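Local coordinates for effector protein Lem4 (lpg1101) (Legionella pneumophila subsp. pneumophila, PDB 6CGK), which is a membrane-associated protein tyrosine phosphatase of the haloacid dehalogenase superfamily, a translocated bacterial effector represented here by its magnesium-binding HAD domain in an inactive form, at residues E35-L45 with Y57-I68. The protein carries 1 engineered substitution. Residues are numbered along the deposited sequence; the frame is centred on the assembly and turned at random. Where two conformers were deposited one is given.
Sequences EVISSPLCEAL and YKNEYDASDNKI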
loop_
_atom_site.group_PDB
_atom_site.type_symbol
_atom_site.label_atom_id
_atom_site.label_comp_id
_atom_site.label_asym_id
_atom_site.label_seq_id
_atom_site.Cartn_x
_atom_site.Cartn_y
_atom_site.Cartn_z
ATOM N N GLU A 35 13.473 -9.946 -4.425
ATOM C CA GLU A 35 13.625 -11.332 -4.013
ATOM C C GLU A 35 12.316 -12.090 -3.975
ATOM O O GLU A 35 12.304 -13.255 -3.559
ATOM C CB GLU A 35 14.344 -11.428 -2.667
ATOM C CG GLU A 35 13.816 -10.602 -1.534
ATOM C CD GLU A 35 14.878 -10.420 -0.458
ATOM O OE1 GLU A 35 15.783 -9.583 -0.653
ATOM O OE2 GLU A 35 14.827 -11.130 0.569
ATOM N N VAL A 36 11.231 -11.501 -4.463
ATOM C CA VAL A 36 9.931 -12.154 -4.460
ATOM C C VAL A 36 9.270 -12.116 -5.835
ATOM O O VAL A 36 8.528 -13.024 -6.209
ATOM C CB VAL A 36 9.027 -11.510 -3.389
ATOM C CG1 VAL A 36 7.581 -11.530 -3.821
ATOM C CG2 VAL A 36 9.197 -12.264 -2.066
ATOM N N ILE A 37 9.518 -11.046 -6.605
ATOM C CA ILE A 37 8.755 -10.869 -7.843
ATOM C C ILE A 37 8.857 -12.102 -8.753
ATOM O O ILE A 37 7.863 -12.523 -9.362
ATOM C CB ILE A 37 9.188 -9.582 -8.574
ATOM C CG1 ILE A 37 8.282 -9.373 -9.776
ATOM C CG2 ILE A 37 10.644 -9.644 -9.020
ATOM C CD1 ILE A 37 6.862 -9.060 -9.354
ATOM N N SER A 38 10.029 -12.722 -8.826
ATOM C CA SER A 38 10.233 -13.891 -9.675
ATOM C C SER A 38 10.102 -15.192 -8.926
ATOM O O SER A 38 10.512 -16.237 -9.450
ATOM C CB SER A 38 11.613 -13.865 -10.333
ATOM O OG SER A 38 11.658 -12.798 -11.251
ATOM N N SER A 39 9.594 -15.152 -7.714
ATOM C CA SER A 39 9.538 -16.408 -6.969
ATOM C C SER A 39 8.398 -17.279 -7.482
ATOM O O SER A 39 7.424 -16.778 -8.046
ATOM C CB SER A 39 9.336 -16.154 -5.470
ATOM O OG SER A 39 8.109 -15.471 -5.222
ATOM N N PRO A 40 8.521 -18.595 -7.326
ATOM C CA PRO A 40 7.438 -19.488 -7.750
ATOM C C PRO A 40 6.070 -19.092 -7.196
ATOM O O PRO A 40 5.088 -19.096 -7.942
ATOM C CB PRO A 40 7.907 -20.832 -7.208
ATOM C CG PRO A 40 9.407 -20.765 -7.347
ATOM C CD PRO A 40 9.728 -19.329 -6.928
ATOM N N LEU A 41 5.991 -18.731 -5.918
ATOM C CA LEU A 41 4.688 -18.429 -5.311
ATOM C C LEU A 41 4.082 -17.163 -5.899
ATOM O O LEU A 41 2.873 -17.104 -6.176
ATOM C CB LEU A 41 4.844 -18.296 -3.799
ATOM C CG LEU A 41 3.607 -17.828 -3.012
ATOM C CD1 LEU A 41 2.480 -18.843 -3.159
ATOM C CD2 LEU A 41 3.936 -17.618 -1.540
ATOM N N CYS A 42 4.912 -16.133 -6.097
ATOM C CA CYS A 42 4.417 -14.906 -6.682
ATOM C C CYS A 42 3.982 -15.142 -8.130
ATOM O O CYS A 42 2.893 -14.716 -8.525
ATOM C CB CYS A 42 5.508 -13.856 -6.559
ATOM S SG CYS A 42 5.054 -12.263 -7.128
ATOM N N GLU A 43 4.789 -15.877 -8.915
ATOM C CA GLU A 43 4.380 -16.175 -10.277
ATOM C C GLU A 43 3.089 -17.006 -10.290
ATOM O O GLU A 43 2.200 -16.775 -11.119
ATOM C CB GLU A 43 5.514 -16.892 -11.000
ATOM C CG GLU A 43 5.076 -17.475 -12.290
ATOM C CD GLU A 43 4.977 -16.437 -13.397
ATOM O OE1 GLU A 43 4.328 -16.770 -14.416
ATOM O OE2 GLU A 43 5.523 -15.304 -13.249
ATOM N N ALA A 44 2.977 -18.001 -9.401
ATOM C CA ALA A 44 1.776 -18.827 -9.379
ATOM C C ALA A 44 0.535 -18.000 -9.025
ATOM O O ALA A 44 -0.527 -18.154 -9.643
ATOM C CB ALA A 44 1.945 -19.960 -8.363
ATOM N N LEU A 45 0.647 -17.122 -8.040
ATOM C CA LEU A 45 -0.532 -16.331 -7.634
ATOM C C LEU A 45 -0.901 -15.262 -8.667
ATOM O O LEU A 45 -2.051 -14.797 -8.689
ATOM C CB LEU A 45 -0.303 -15.671 -6.275
ATOM C CG LEU A 45 -0.597 -16.612 -5.100
ATOM C CD1 LEU A 45 0.052 -16.169 -3.788
ATOM C CD2 LEU A 45 -2.104 -16.771 -4.912
ATOM N N TYR A 57 -3.598 -21.160 -2.048
ATOM C CA TYR A 57 -2.194 -20.899 -1.741
ATOM C C TYR A 57 -1.933 -20.534 -0.278
ATOM O O TYR A 57 -0.764 -20.365 0.095
ATOM C CB TYR A 57 -1.672 -19.786 -2.673
ATOM C CG TYR A 57 -1.471 -20.368 -4.053
ATOM C CD1 TYR A 57 -2.547 -20.522 -4.931
ATOM C CD2 TYR A 57 -0.227 -20.886 -4.440
ATOM C CE1 TYR A 57 -2.363 -21.112 -6.196
ATOM C CE2 TYR A 57 -0.033 -21.469 -5.704
ATOM C CZ TYR A 57 -1.112 -21.589 -6.563
ATOM O OH TYR A 57 -0.936 -22.199 -7.789
ATOM N N LYS A 58 -2.961 -20.439 0.575
ATOM C CA LYS A 58 -2.697 -19.966 1.928
ATOM C C LYS A 58 -1.748 -20.894 2.673
ATOM O O LYS A 58 -0.872 -20.429 3.414
ATOM C CB LYS A 58 -3.990 -19.816 2.722
ATOM C CG LYS A 58 -3.739 -19.106 4.064
ATOM C CD LYS A 58 -5.039 -18.838 4.843
ATOM C CE LYS A 58 -4.772 -18.251 6.232
ATOM N NZ LYS A 58 -3.900 -19.052 7.116
ATOM N N ASN A 59 -1.911 -22.211 2.509
ATOM C CA ASN A 59 -1.053 -23.151 3.226
ATOM C C ASN A 59 0.400 -22.991 2.798
ATOM O O ASN A 59 1.305 -22.945 3.639
ATOM C CB ASN A 59 -1.526 -24.582 2.989
ATOM C CG ASN A 59 -0.592 -25.620 3.607
ATOM O OD1 ASN A 59 0.070 -25.364 4.617
ATOM N ND2 ASN A 59 -0.550 -26.795 3.007
ATOM N N GLU A 60 0.645 -22.863 1.489
ATOM C CA GLU A 60 2.022 -22.630 1.048
ATOM C C GLU A 60 2.559 -21.298 1.578
ATOM O O GLU A 60 3.714 -21.219 2.020
ATOM C CB GLU A 60 2.109 -22.682 -0.475
ATOM C CG GLU A 60 3.530 -22.344 -1.002
ATOM C CD GLU A 60 3.650 -22.457 -2.508
ATOM O OE1 GLU A 60 2.685 -22.923 -3.138
ATOM O OE2 GLU A 60 4.707 -22.052 -3.073
ATOM N N TYR A 61 1.722 -20.245 1.587
ATOM C CA TYR A 61 2.142 -18.988 2.198
ATOM C C TYR A 61 2.510 -19.184 3.666
ATOM O O TYR A 61 3.579 -18.760 4.118
ATOM C CB TYR A 61 1.014 -17.982 2.060
ATOM C CG TYR A 61 1.190 -16.672 2.780
ATOM C CD1 TYR A 61 1.954 -15.656 2.247
ATOM C CD2 TYR A 61 0.540 -16.449 4.004
ATOM C CE1 TYR A 61 2.064 -14.405 2.895
ATOM C CE2 TYR A 61 0.649 -15.214 4.643
ATOM C CZ TYR A 61 1.421 -14.214 4.103
ATOM O OH TYR A 61 1.474 -12.994 4.785
ATOM N N ASP A 62 1.628 -19.822 4.432
ATOM C CA ASP A 62 1.899 -19.959 5.858
ATOM C C ASP A 62 3.180 -20.744 6.133
ATOM O O ASP A 62 3.848 -20.487 7.142
ATOM C CB ASP A 62 0.713 -20.609 6.543
ATOM C CG ASP A 62 -0.466 -19.661 6.664
ATOM O OD1 ASP A 62 -0.263 -18.414 6.611
ATOM O OD2 ASP A 62 -1.587 -20.167 6.778
ATOM N N ALA A 63 3.544 -21.697 5.255
ATOM C CA ALA A 63 4.762 -22.495 5.403
ATOM C C ALA A 63 5.996 -21.790 4.849
ATOM O O ALA A 63 7.097 -22.355 4.923
ATOM C CB ALA A 63 4.610 -23.851 4.709
ATOM N N SER A 64 5.839 -20.573 4.326
ATOM C CA SER A 64 6.914 -19.853 3.673
ATOM C C SER A 64 7.857 -19.202 4.690
ATOM O O SER A 64 7.535 -19.047 5.872
ATOM C CB SER A 64 6.308 -18.810 2.736
ATOM O OG SER A 64 5.679 -19.473 1.645
ATOM N N ASP A 65 9.036 -18.811 4.203
ATOM C CA ASP A 65 9.954 -17.981 4.974
ATOM C C ASP A 65 9.205 -16.774 5.529
ATOM O O ASP A 65 8.422 -16.147 4.822
ATOM C CB ASP A 65 11.105 -17.538 4.062
ATOM C CG ASP A 65 12.243 -16.860 4.808
ATOM O OD1 ASP A 65 11.985 -15.946 5.625
ATOM O OD2 ASP A 65 13.410 -17.238 4.553
ATOM N N ASN A 66 9.410 -16.468 6.812
ATOM C CA ASN A 66 8.626 -15.383 7.388
ATOM C C ASN A 66 8.904 -14.042 6.709
ATOM O O ASN A 66 8.084 -13.136 6.824
ATOM C CB ASN A 66 8.869 -15.281 8.891
ATOM C CG ASN A 66 8.225 -16.437 9.663
ATOM O OD1 ASN A 66 7.089 -16.837 9.381
ATOM N ND2 ASN A 66 8.955 -16.984 10.629
ATOM N N LYS A 67 10.023 -13.901 5.990
ATOM C CA LYS A 67 10.329 -12.609 5.381
ATOM C C LYS A 67 9.313 -12.237 4.318
ATOM O O LYS A 67 9.080 -11.045 4.070
ATOM C CB LYS A 67 11.732 -12.613 4.761
ATOM C CG LYS A 67 11.791 -13.288 3.383
ATOM C CD LYS A 67 13.193 -13.257 2.726
ATOM C CE LYS A 67 13.171 -13.917 1.322
ATOM N NZ LYS A 67 14.471 -13.889 0.570
ATOM N N ILE A 68 8.714 -13.224 3.650
ATOM C CA ILE A 68 7.800 -12.853 2.573
ATOM C C ILE A 68 6.425 -12.455 3.075
ATOM O O ILE A 68 5.635 -11.904 2.299
ATOM C CB ILE A 68 7.630 -13.970 1.527
ATOM C CG1 ILE A 68 6.760 -15.092 2.068
ATOM C CG2 ILE A 68 8.984 -14.466 1.069
ATOM C CD1 ILE A 68 5.924 -15.753 0.995
#
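Leu41 splits its two methyls between separate parts of the 57-68 segment. CD1 packs obliquely on the Tyr57 ring, 3.6 Å from CD2 of the tyrosine, while CD2 of the leucine reaches CD1 of Ile68 at 3.7 Å. With CG anti to the backbone N (chi1 173°), the leucine end is carried closer to Tyr57 and Ile68 than its CB is. Tyr57 has two more neighbours one helical turn along: Ala44 CB lies 3.6 Å from Tyr57 CE2, and CG of Leu45 lies over one face of the ring, with Leu45 CD2 3.8 Å from Tyr57 CG. Glu60, its chain extended, runs alongside Leu41 in the opposite direction; this exposed glutamate brings OE2 to 3.8 Å from Leu41 CB. In the loop after helix 58-62, Ser64 OG lies beside Leu41 CD2 and donates to Glu60 O at 2.7 Å.

At the other end of the contact, Val36 CG2 meets Ile68 CG2 at 3.8 Å in one of the two Val36 conformers, the side chains crossing at about a right angle. Beyond them Lys67 stretches out to Glu35, NZ donating to OE2 at 2.8 Å in a salt bridge that comes in from above the carboxylate plane. An Asx turn, Asp65 OD1 accepting from Lys67 N, shapes the backbone just before that lysine.

The contact joins helix 40-46 to helix 58-62 and the following 3-10 turn, within the insertion between strand 19-23 and helix 72-82, where many HAD phosphatases carry a cap. Val36 approaches the magnesium ligand Asp25, and Tyr100 of helix 98-107 touches both Val36 and Leu45.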